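Local coordinates for protein aminotransferase class-III (Ochrobactrum anthropi, PDB 5GHG) that probably transfers amino groups between amines and carbonyl compounds as an omega-transaminase, using a pyridoxal-phosphate-derived cofactor bound here in its pyridoxamine form, at residues V102-V107 against G268-S273; L254-E259 against I282-K287. The protein carries 1 engineered substitution. All blocks are in the same frame, centred on the assembly; numbering follows the deposited sequence.

Contact 1. Residues V102-V107 against G268-S273; sequences VSMAPV and GNLFGS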
ATOM      1  N   VAL B 102      -6.866 -18.319   9.961  1.00  6.02           N
ATOM      2  CA  VAL B 102      -7.992 -19.168   9.625  1.00  7.53           C
ATOM      3  C   VAL B 102      -8.556 -19.799  10.897  1.00  8.09           C
ATOM      4  O   VAL B 102      -9.770 -19.818  11.111  1.00  9.28           O
ATOM      5  CB  VAL B 102      -7.579 -20.226   8.577  1.00  7.94           C
ATOM      6  CG1 VAL B 102      -8.679 -21.289   8.396  1.00  9.40           C
ATOM      7  CG2 VAL B 102      -7.292 -19.559   7.241  1.00  7.90           C
ATOM      8  N   SER B 103      -7.682 -20.280  11.776  1.00  7.73           N
ATOM      9  CA  SER B 103      -8.156 -20.948  12.989  1.00 11.44           C
ATOM     10  C   SER B 103      -8.885 -19.995  13.925  1.00 11.71           C
ATOM     11  O   SER B 103      -9.723 -20.433  14.712  1.00 13.92           O
ATOM     12  CB  SER B 103      -6.984 -21.621  13.718  1.00 14.17           C
ATOM     13  OG  SER B 103      -6.223 -20.670  14.435  1.00 15.13           O
ATOM     14  N   MET B 104      -8.586 -18.701  13.869  1.00 10.13           N
ATOM     15  CA  MET B 104      -9.226 -17.718  14.737  1.00 11.18           C
ATOM     16  C   MET B 104     -10.525 -17.157  14.175  1.00  9.40           C
ATOM     17  O   MET B 104     -11.190 -16.380  14.863  1.00  7.84           O
ATOM     18  CB  MET B 104      -8.295 -16.512  14.978  1.00 10.53           C
ATOM     19  CG  MET B 104      -7.030 -16.759  15.767  1.00 18.25           C
ATOM     20  SD  MET B 104      -5.988 -15.248  15.607  1.00 18.14           S
ATOM     21  CE  MET B 104      -6.854 -14.107  16.654  1.00 19.61           C
ATOM     22  N   ALA B 105     -10.868 -17.468  12.935  1.00  9.31           N
ATOM     23  CA  ALA B 105     -11.932 -16.741  12.267  1.00 11.23           C
ATOM     24  C   ALA B 105     -13.260 -16.925  13.010  1.00 10.01           C
ATOM     25  O   ALA B 105     -13.552 -18.017  13.507  1.00 10.98           O
ATOM     26  CB  ALA B 105     -12.075 -17.188  10.810  1.00 10.99           C
ATOM     27  N   PRO B 106     -14.088 -15.885  13.069  1.00 10.34           N
ATOM     28  CA  PRO B 106     -15.380 -16.012  13.762  1.00 14.51           C
ATOM     29  C   PRO B 106     -16.388 -16.893  13.028  1.00 14.97           C
ATOM     30  O   PRO B 106     -17.383 -17.284  13.632  1.00 13.20           O
ATOM     31  CB  PRO B 106     -15.867 -14.559  13.832  1.00 12.48           C
ATOM     32  CG  PRO B 106     -15.297 -13.955  12.569  1.00 11.49           C
ATOM     33  CD  PRO B 106     -13.914 -14.555  12.465  1.00 10.73           C
ATOM     34  N   VAL B 107     -16.183 -17.148  11.742  1.00 13.28           N
ATOM     35  CA  VAL B 107     -16.966 -18.103  10.961  1.00 11.29           C
ATOM     36  C   VAL B 107     -15.980 -18.983  10.196  1.00  9.12           C
ATOM     37  O   VAL B 107     -14.804 -18.631  10.051  1.00 10.44           O
ATOM     38  CB  VAL B 107     -17.943 -17.409   9.989  1.00 13.84           C
ATOM     39  CG1 VAL B 107     -19.028 -16.675  10.744  1.00 16.34           C
ATOM     40  CG2 VAL B 107     -17.196 -16.460   9.055  1.00 12.47           C
ATOM     41  N   GLY B 268     -15.058  -5.611  22.192  1.00  8.39           N
ATOM     42  CA  GLY B 268     -15.489  -6.452  23.288  1.00 11.43           C
ATOM     43  C   GLY B 268     -15.505  -7.926  22.961  1.00 13.62           C
ATOM     44  O   GLY B 268     -15.771  -8.749  23.844  1.00 14.44           O
ATOM     45  N   ASN B 269     -15.268  -8.272  21.703  1.00  8.51           N
ATOM     46  CA  ASN B 269     -15.019  -9.651  21.299  1.00  9.74           C
ATOM     47  C   ASN B 269     -13.809  -9.638  20.380  1.00  9.36           C
ATOM     48  O   ASN B 269     -13.341  -8.571  19.962  1.00  6.70           O
ATOM     49  CB  ASN B 269     -16.243 -10.246  20.598  1.00  9.70           C
ATOM     50  CG  ASN B 269     -17.408 -10.421  21.546  1.00 14.37           C
ATOM     51  OD1 ASN B 269     -17.428 -11.351  22.329  1.00 13.82           O
ATOM     52  ND2 ASN B 269     -18.365  -9.501  21.501  1.00 11.26           N
ATOM     53  N   LEU B 270     -13.298 -10.820  20.058  1.00  7.11           N
ATOM     54  CA  LEU B 270     -12.169 -10.883  19.150  1.00  8.58           C
ATOM     55  C   LEU B 270     -12.450 -10.098  17.859  1.00  9.10           C
ATOM     56  O   LEU B 270     -11.630  -9.284  17.425  1.00  6.03           O
ATOM     57  CB  LEU B 270     -11.807 -12.335  18.840  1.00 11.79           C
ATOM     58  CG  LEU B 270     -10.489 -12.541  18.084  1.00 14.87           C
ATOM     59  CD1 LEU B 270      -9.313 -11.956  18.865  1.00 12.06           C
ATOM     60  CD2 LEU B 270     -10.238 -14.022  17.766  1.00 17.75           C
ATOM     61  N   PHE B 271     -13.638 -10.295  17.266  1.00  5.87           N
ATOM     62  CA  PHE B 271     -14.021  -9.625  16.028  1.00  5.88           C
ATOM     63  C   PHE B 271     -15.363  -8.922  16.163  1.00  7.15           C
ATOM     64  O   PHE B 271     -16.269  -9.401  16.861  1.00  5.46           O
ATOM     65  CB  PHE B 271     -14.076 -10.616  14.848  1.00  8.04           C
ATOM     66  CG  PHE B 271     -12.735 -11.103  14.407  1.00  8.25           C
ATOM     67  CD1 PHE B 271     -11.921 -10.290  13.627  1.00 10.23           C
ATOM     68  CD2 PHE B 271     -12.269 -12.352  14.780  1.00  8.92           C
ATOM     69  CE1 PHE B 271     -10.658 -10.718  13.229  1.00 15.66           C
ATOM     70  CE2 PHE B 271     -11.016 -12.793  14.373  1.00 11.52           C
ATOM     71  CZ  PHE B 271     -10.210 -11.968  13.604  1.00 11.96           C
ATOM     72  N   GLY B 272     -15.493  -7.783  15.492  1.00  5.64           N
ATOM     73  CA  GLY B 272     -16.760  -7.081  15.470  1.00  5.56           C
ATOM     74  C   GLY B 272     -17.869  -7.923  14.868  1.00  6.67           C
ATOM     75  O   GLY B 272     -19.048  -7.738  15.193  1.00  6.92           O
ATOM     76  N   SER B 273     -17.512  -8.855  13.992  1.00  5.29           N
ATOM     77  CA  SER B 273     -18.512  -9.748  13.422  1.00  6.62           C
ATOM     78  C   SER B 273     -19.199 -10.575  14.504  1.00  8.38           C
ATOM     79  O   SER B 273     -20.393 -10.878  14.394  1.00  7.70           O
ATOM     80  CB  SER B 273     -17.871 -10.660  12.380  1.00  7.50           C
ATOM     81  OG  SER B 273     -17.613  -9.951  11.186  1.00 11.72           O
TER

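Contact 2. Residues L254-E259 against I282-K287; sequences LLIADE and ILVMSK. With PMP (4'-deoxy-4'-aminopyridoxal-5'-phosphate), chain C.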
ATOM      1  N   LEU B 254     -22.582 -11.499  -1.737  1.00  3.98           N
ATOM      2  CA  LEU B 254     -21.531 -11.768  -0.751  1.00  4.74           C
ATOM      3  C   LEU B 254     -21.450 -10.652   0.289  1.00  5.19           C
ATOM      4  O   LEU B 254     -21.648  -9.475  -0.016  1.00  4.39           O
ATOM      5  CB  LEU B 254     -20.179 -11.915  -1.445  1.00  3.54           C
ATOM      6  CG  LEU B 254     -19.989 -13.009  -2.484  1.00  4.49           C
ATOM      7  CD1 LEU B 254     -18.674 -12.820  -3.208  1.00  5.22           C
ATOM      8  CD2 LEU B 254     -20.057 -14.375  -1.807  1.00  4.40           C
ATOM      9  N   LEU B 255     -21.137 -11.032   1.527  1.00  3.95           N
ATOM     10  CA  LEU B 255     -20.931 -10.080   2.612  1.00  4.49           C
ATOM     11  C   LEU B 255     -19.433  -9.988   2.922  1.00  2.47           C
ATOM     12  O   LEU B 255     -18.810 -10.990   3.274  1.00  2.27           O
ATOM     13  CB  LEU B 255     -21.688 -10.488   3.873  1.00  3.47           C
ATOM     14  CG  LEU B 255     -21.404  -9.634   5.103  1.00  3.55           C
ATOM     15  CD1 LEU B 255     -21.777  -8.178   4.858  1.00  3.06           C
ATOM     16  CD2 LEU B 255     -22.146 -10.195   6.293  1.00  5.21           C
ATOM     17  N   ILE B 256     -18.877  -8.790   2.789  1.00  2.29           N
ATOM     18  CA  ILE B 256     -17.501  -8.492   3.161  1.00  2.61           C
ATOM     19  C   ILE B 256     -17.526  -7.733   4.486  1.00  3.25           C
ATOM     20  O   ILE B 256     -18.094  -6.642   4.559  1.00  3.77           O
ATOM     21  CB  ILE B 256     -16.792  -7.640   2.094  1.00  3.09           C
ATOM     22  CG1 ILE B 256     -16.833  -8.312   0.718  1.00  2.00           C
ATOM     23  CG2 ILE B 256     -15.332  -7.358   2.492  1.00  2.00           C
ATOM     24  CD1 ILE B 256     -16.513  -7.348  -0.401  1.00  2.00           C
ATOM     25  N   ALA B 257     -16.923  -8.306   5.527  1.00  2.06           N
ATOM     26  CA  ALA B 257     -16.767  -7.620   6.792  1.00  3.44           C
ATOM     27  C   ALA B 257     -15.384  -6.960   6.810  1.00  2.93           C
ATOM     28  O   ALA B 257     -14.363  -7.653   6.788  1.00  3.08           O
ATOM     29  CB  ALA B 257     -16.927  -8.583   7.973  1.00  5.37           C
ATOM     30  N   ASP B 258     -15.363  -5.635   6.858  1.00  2.65           N
ATOM     31  CA  ASP B 258     -14.116  -4.886   6.964  1.00  4.03           C
ATOM     32  C   ASP B 258     -13.799  -4.723   8.451  1.00  3.14           C
ATOM     33  O   ASP B 258     -14.325  -3.823   9.109  1.00  3.71           O
ATOM     34  CB  ASP B 258     -14.234  -3.532   6.273  1.00  4.31           C
ATOM     35  CG  ASP B 258     -12.903  -2.787   6.220  1.00  6.16           C
ATOM     36  OD1 ASP B 258     -12.034  -3.086   7.061  1.00  6.31           O
ATOM     37  OD2 ASP B 258     -12.728  -1.929   5.332  1.00  5.00           O
ATOM     38  N   GLU B 259     -12.945  -5.599   8.972  1.00  2.28           N
ATOM     39  CA  GLU B 259     -12.582  -5.612  10.391  1.00  4.83           C
ATOM     40  C   GLU B 259     -11.242  -4.943  10.658  1.00  4.32           C
ATOM     41  O   GLU B 259     -10.601  -5.239  11.659  1.00  5.17           O
ATOM     42  CB  GLU B 259     -12.564  -7.043  10.921  1.00  5.53           C
ATOM     43  CG  GLU B 259     -13.897  -7.737  10.821  1.00  8.18           C
ATOM     44  CD  GLU B 259     -14.540  -7.953  12.161  1.00 12.67           C
ATOM     45  OE1 GLU B 259     -14.097  -7.321  13.164  1.00 15.53           O
ATOM     46  OE2 GLU B 259     -15.488  -8.762  12.216  1.00  9.10           O
ATOM     47  N   ILE B 282     -16.177 -12.900   3.425  1.00  2.11           N
ATOM     48  CA  ILE B 282     -14.828 -12.368   3.303  1.00  2.05           C
ATOM     49  C   ILE B 282     -14.593 -11.467   4.515  1.00  2.93           C
ATOM     50  O   ILE B 282     -15.461 -10.663   4.870  1.00  3.94           O
ATOM     51  CB  ILE B 282     -14.648 -11.579   1.988  1.00  2.82           C
ATOM     52  CG1 ILE B 282     -14.972 -12.459   0.773  1.00  3.05           C
ATOM     53  CG2 ILE B 282     -13.230 -10.956   1.878  1.00  2.05           C
ATOM     54  CD1 ILE B 282     -14.896 -11.708  -0.558  1.00  2.05           C
ATOM     55  N   LEU B 283     -13.425 -11.586   5.142  1.00  3.53           N
ATOM     56  CA  LEU B 283     -13.105 -10.802   6.335  1.00  4.14           C
ATOM     57  C   LEU B 283     -11.744 -10.137   6.124  1.00  3.77           C
ATOM     58  O   LEU B 283     -10.772 -10.823   5.815  1.00  4.18           O
ATOM     59  CB  LEU B 283     -13.086 -11.679   7.591  1.00  4.95           C
ATOM     60  CG  LEU B 283     -13.065 -10.956   8.931  1.00 11.06           C
ATOM     61  CD1 LEU B 283     -13.744 -11.804   9.993  1.00 14.30           C
ATOM     62  CD2 LEU B 283     -11.642 -10.614   9.359  1.00  9.94           C
ATOM     63  N   VAL B 284     -11.684  -8.817   6.309  1.00  2.49           N
ATOM     64  CA  VAL B 284     -10.492  -8.014   6.032  1.00  2.18           C
ATOM     65  C   VAL B 284      -9.917  -7.528   7.354  1.00  3.54           C
ATOM     66  O   VAL B 284     -10.652  -7.011   8.212  1.00  2.00           O
ATOM     67  CB  VAL B 284     -10.804  -6.832   5.102  1.00  2.65           C
ATOM     68  CG1 VAL B 284      -9.500  -6.094   4.710  1.00  2.19           C
ATOM     69  CG2 VAL B 284     -11.589  -7.267   3.844  1.00  2.00           C
ATOM     70  N   MET B 285      -8.599  -7.672   7.515  1.00  3.87           N
ATOM     71  CA  MET B 285      -7.925  -7.344   8.763  1.00  6.24           C
ATOM     72  C   MET B 285      -6.682  -6.496   8.495  1.00  8.66           C
ATOM     73  O   MET B 285      -6.051  -6.606   7.443  1.00  6.98           O
ATOM     74  CB  MET B 285      -7.480  -8.601   9.506  1.00  4.77           C
ATOM     75  CG  MET B 285      -8.614  -9.479   9.973  1.00 10.11           C
ATOM     76  SD  MET B 285      -8.056 -11.199  10.157  1.00 13.67           S
ATOM     77  CE  MET B 285      -8.054 -11.761   8.450  1.00 15.61           C
ATOM     78  N   SER B 286      -6.337  -5.659   9.467  1.00 10.55           N
ATOM     79  CA  SER B 286      -5.060  -4.973   9.474  1.00 11.32           C
ATOM     80  C   SER B 286      -4.818  -4.399  10.869  1.00 11.50           C
ATOM     81  O   SER B 286      -5.426  -4.862  11.842  1.00 11.86           O
ATOM     82  CB  SER B 286      -5.022  -3.881   8.403  1.00  6.81           C
ATOM     83  OG  SER B 286      -3.732  -3.270   8.344  1.00 11.51           O
ATOM     84  N   LYS B 287      -3.938  -3.410  10.975  1.00 10.30           N
ATOM     85  CA  LYS B 287      -3.834  -2.597  12.193  1.00  7.97           C
ATOM     86  C   LYS B 287      -3.500  -3.417  13.420  1.00  6.55           C
ATOM     87  O   LYS B 287      -2.321  -3.724  13.647  1.00  6.04           O
ATOM     88  CB  LYS B 287      -5.116  -1.805  12.413  1.00  8.91           C
ATOM     89  CG  LYS B 287      -5.240  -0.591  11.491  1.00  7.15           C
ATOM     90  CD  LYS B 287      -6.497   0.199  11.846  1.00  8.04           C
ATOM     91  CE  LYS B 287      -6.936   1.081  10.690  1.00 12.89           C
ATOM     92  NZ  LYS B 287      -6.386   2.426  10.717  1.00 16.60           N
TER
HETATM   93  N1  PMP C 501     -10.684  -0.257   6.263  1.00  6.58           N
HETATM   94  C2  PMP C 501     -10.883   0.387   7.446  1.00  5.51           C
HETATM   95  C2A PMP C 501     -12.129   0.092   8.227  1.00  8.48           C
HETATM   96  C3  PMP C 501      -9.963   1.343   7.926  1.00 12.04           C
HETATM   97  O3  PMP C 501     -10.265   2.014   9.083  1.00 15.43           O
HETATM   98  C4  PMP C 501      -8.774   1.608   7.183  1.00  9.85           C
HETATM   99  C4A PMP C 501      -7.686   2.556   7.656  1.00 15.20           C
HETATM  100  N4A PMP C 501      -8.159   3.761   8.287  1.00 20.42           N
HETATM  101  C5  PMP C 501      -8.598   0.901   5.963  1.00  7.08           C
HETATM  102  C6  PMP C 501      -9.518  -0.056   5.561  1.00  4.82           C
HETATM  103  C5A PMP C 501      -7.412   1.124   5.076  1.00  4.42           C
HETATM  104  O4P PMP C 501      -6.224   0.632   5.700  1.00  8.47           O
HETATM  105  P   PMP C 501      -4.779   1.282   5.276  1.00  9.27           P
HETATM  106  O1P PMP C 501      -4.677   1.286   3.794  1.00  7.47           O
HETATM  107  O2P PMP C 501      -3.770   0.370   5.950  1.00 10.53           O
HETATM  108  O3P PMP C 501      -4.718   2.703   5.793  1.00  7.89           O
HETATM  109  O   HOH W   1      -7.942  -6.169  11.898  1.00  6.81           O

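Contact 1. Residues V102-V107 against G268-S273
Apolar contacts between Met-104 and Leu-270, and between Pro-106 and Phe-271, make up most of this join between the end of helix 93-104 and the loop leading into helix 272-275. The methionine presents its terminal methyl: Met-104 CE sits 3.6 Å from Leu-270 CD2, touching CD1 as well, and the two side chains meet at roughly a right angle. A bend about the last torsion of Met-104 (chi3 74°) turns this methyl to the leucine fork. The proline uses one side of its ring, Pro-106 CD lying 3.6 Å from Phe-271 CD2 in an oblique approach that is neither face-on nor edge-on. Farther round the proline ring, Pro-106 CG lies 4.2 Å from Ser-273 CB.

A second kind of contact involves the backbone. Met-104 O lies at the edge of the Phe-271 ring, near its plane, 3.6 Å from Phe-271 CE2; the carbonyl oxygen thus meets the ring's C-H rim.

Beyond the two segments, Phe-271 meets the ring of Phe-264 at about 55° between planes and rests on Leu-283 and Met-285 of strand 282-285. Phe-271 also occupies the N-cap position of the short helix, where its backbone N is bonded to Gln-274 OE1.

With 238 Å² buried in total and hydrocarbon atoms dominating the interface, the attachment rests on apolar burial, with no hydrogen bond between the two segments.

Contact 2. Residues L254-E259 against I282-K287
Four backbone hydrogen bonds join Leu-255, Ala-257 and Glu-259 to Ile-282 and Val-284. Ala-257 lies at the centre of the ladder: Ala-257 N donates to Ile-282 O at 2.9 Å, and Ala-257 O accepts from Val-284 N at 3.0 Å. At the far end Glu-259 N reaches Val-284 O with a more bent geometry (132°). Beside these bonds, Ile-256 and Ile-282 run side by side, with Ile-256 CG1 4.1 Å from Ile-282 CD1, while Val-284 CG2 touches Ile-256 CG2. Ala-257 and Leu-283 project from the other face, where the Glu-259 side chain crosses that of Leu-283 at a slant, Glu-259 CG lying 3.8 Å from Leu-283 CG.

The segment axes differ by only 16° in direction, and the strands are neighbours in a beta-alpha-beta unit through helix 272-275, within the mixed seven-stranded sheet of the class-III aminotransferase fold. Beyond the C-terminal ends of the two strands, water 1 accepts from Ser-286 N and lies 2.8 Å from Glu-259 O, to which it can donate.

Asp-258 and Lys-287 carry the pair to the cofactor. Asp-258 OD2 lies 2.8 Å from PMP N1, an approach consistent with the usual acidic partner of the pyridine nitrogen in this family. Lys-287 NZ is 3.3 Å from PMP N4A, the chain turning at its last torsion (chi4 -91°).

In the second shell, His-152 ND1 and Asn-122 ND2 both bond Asp-258 OD2, while Val-260 N holds OD1, fixing the carboxylate's rotation. Leu-57 O of the same chain and Thr-324 OG1 of the second subunit are both hydrogen-bonded to Lys-287 NZ, and helix 118-135 packs against Ile-256 and Val-284.

Overall arrangement
Contact 2 is wholly buried in the central sheet and reaches the cofactor, whereas contact 1 is only partly buried and lies nearer the periphery; their centres are about 11 Å apart. Helix 272-275, entered by the second segment of contact 1, is the connection between the two strands of contact 2. Glu-259 ties the pair together directly: Glu-259 OE2 lies 2.6 Å from Ser-273 OG and Glu-259 OE1 lies 2.8 Å from Gly-272 N, both probable hydrogen bonds. Pro-106 also rests on Leu-283. Directional main-chain bonding in regular strand register thus governs 254-259 with 282-287, while apolar side chains from a helix end and from loops dominate 102-107 with 268-273.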